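Local atomic coordinates of extracellular protein containing a SCP domain (Bacillus anthracis, PDB entry 4IFA), a protein that is of unknown function but is an extracellular protein that joins a CAP-associated N-terminal region to an SCP domain of the cysteine-rich secretory protein family. Residues A[156-159]-A[164-167]. Sequence-based numbering, arbitrary orientation. Where two conformers were deposited one is given.
Sequences QPLV and GWAQ
The antiparallel beta hairpin of strands 158-161 and 164-171, at one edge of the seven-stranded sheet, brings Val-159 and Ala-166 together as a hydrogen-bonded pair. Val-159 N donates to Ala-166 O at 2.9 Å, and Ala-166 N returns a bond to Val-159 O at 2.8 Å, meeting that carbonyl nearly head-on (C=O...N 163°). On the face of this pair, Val-159 CG1 rests 3.7 Å from Ala-166 CB. Leu-158 and Gln-167 form the adjoining non-hydrogen-bonded pair, their CA atoms 4.5 Å apart, and share the other face with Trp-165. Leu-158 sends CD1 towards Gln-167 CB (3.9 Å) and CD2 obliquely against the indole, 3.5 Å from Trp-165 CE3, a division set by chi2 of 74°. The polar end of that indole is engaged elsewhere, NE1 bonding to Asp-185. Where the chain has just left helix 150-155, Gln-156 runs alongside Gln-167, both pointing the same way with amide planes 27° apart, and OE1 of Gln-156 lies 2.8 Å from NE2 of Gln-167. Labour is divided here: the reciprocal backbone hydrogen bonds fix the register of this edge strand, and Leu-158 bridges the indole of Trp-165 and the aliphatic stem of Gln-167 on one face.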
loop_
_atom_site.group_PDB
_atom_site.type_symbol
_atom_site.label_atom_id
_atom_site.label_comp_id
_atom_site.label_asym_id
_atom_site.label_seq_id
_atom_site.Cartn_x
_atom_site.Cartn_y
_atom_site.Cartn_z
ATOM N N GLN A 156 7.080 -9.494 -4.057
ATOM C CA GLN A 156 5.618 -9.447 -4.024
ATOM C C GLN A 156 4.957 -10.595 -4.783
ATOM O O GLN A 156 4.135 -10.370 -5.679
ATOM C CB GLN A 156 5.124 -8.090 -4.532
ATOM C CG GLN A 156 5.725 -7.716 -5.898
ATOM C CD GLN A 156 5.043 -6.548 -6.573
ATOM O OE1 GLN A 156 3.818 -6.482 -6.621
ATOM N NE2 GLN A 156 5.837 -5.660 -7.173
ATOM N N PRO A 157 5.323 -11.841 -4.411
ATOM C CA PRO A 157 4.766 -13.016 -5.073
ATOM C C PRO A 157 3.252 -13.183 -4.787
ATOM O O PRO A 157 2.708 -12.564 -3.869
ATOM C CB PRO A 157 5.580 -14.180 -4.464
ATOM C CG PRO A 157 5.937 -13.675 -3.111
ATOM C CD PRO A 157 6.267 -12.230 -3.339
ATOM N N LEU A 158 2.618 -14.063 -5.568
ATOM C CA LEU A 158 1.176 -14.349 -5.494
ATOM C C LEU A 158 0.918 -15.820 -5.179
ATOM O O LEU A 158 1.528 -16.706 -5.791
ATOM C CB LEU A 158 0.506 -14.004 -6.832
ATOM C CG LEU A 158 -1.006 -13.801 -6.724
ATOM C CD1 LEU A 158 -1.378 -12.452 -6.036
ATOM C CD2 LEU A 158 -1.665 -13.909 -8.111
ATOM N N VAL A 159 0.023 -16.086 -4.225
ATOM C CA VAL A 159 -0.334 -17.459 -3.829
ATOM C C VAL A 159 -1.857 -17.599 -3.883
ATOM O O VAL A 159 -2.578 -16.701 -3.443
ATOM C CB VAL A 159 0.216 -17.817 -2.413
ATOM C CG1 VAL A 159 -0.458 -17.001 -1.350
ATOM C CG2 VAL A 159 0.069 -19.314 -2.099
ATOM N N GLY A 164 -9.730 -17.026 -4.370
ATOM C CA GLY A 164 -8.964 -15.825 -4.561
ATOM C C GLY A 164 -7.456 -15.953 -4.536
ATOM O O GLY A 164 -6.897 -17.014 -4.792
ATOM N N TRP A 165 -6.810 -14.844 -4.197
ATOM C CA TRP A 165 -5.363 -14.736 -4.214
ATOM C C TRP A 165 -4.847 -13.931 -3.049
ATOM O O TRP A 165 -5.550 -13.085 -2.493
ATOM C CB TRP A 165 -4.953 -13.990 -5.487
ATOM C CG TRP A 165 -5.563 -14.592 -6.707
ATOM C CD1 TRP A 165 -6.737 -14.246 -7.298
ATOM C CD2 TRP A 165 -5.065 -15.722 -7.434
ATOM N NE1 TRP A 165 -6.986 -15.069 -8.382
ATOM C CE2 TRP A 165 -5.971 -15.984 -8.479
ATOM C CE3 TRP A 165 -3.926 -16.524 -7.311
ATOM C CZ2 TRP A 165 -5.769 -17.005 -9.396
ATOM C CZ3 TRP A 165 -3.737 -17.550 -8.230
ATOM C CH2 TRP A 165 -4.641 -17.772 -9.249
ATOM N N ALA A 166 -3.587 -14.155 -2.695
ATOM C CA ALA A 166 -2.891 -13.358 -1.681
ATOM C C ALA A 166 -1.583 -12.899 -2.287
ATOM O O ALA A 166 -0.782 -13.713 -2.708
ATOM C CB ALA A 166 -2.598 -14.147 -0.401
ATOM N N GLN A 167 -1.384 -11.596 -2.353
ATOM C CA GLN A 167 -0.119 -11.001 -2.786
ATOM C C GLN A 167 0.665 -10.747 -1.499
ATOM O O GLN A 167 0.209 -10.024 -0.611
ATOM C CB GLN A 167 -0.370 -9.690 -3.523
ATOM C CG GLN A 167 0.826 -8.984 -4.158
ATOM C CD GLN A 167 0.388 -7.726 -4.949
ATOM O OE1 GLN A 167 -0.670 -7.141 -4.700
ATOM N NE2 GLN A 167 1.239 -7.290 -5.859
#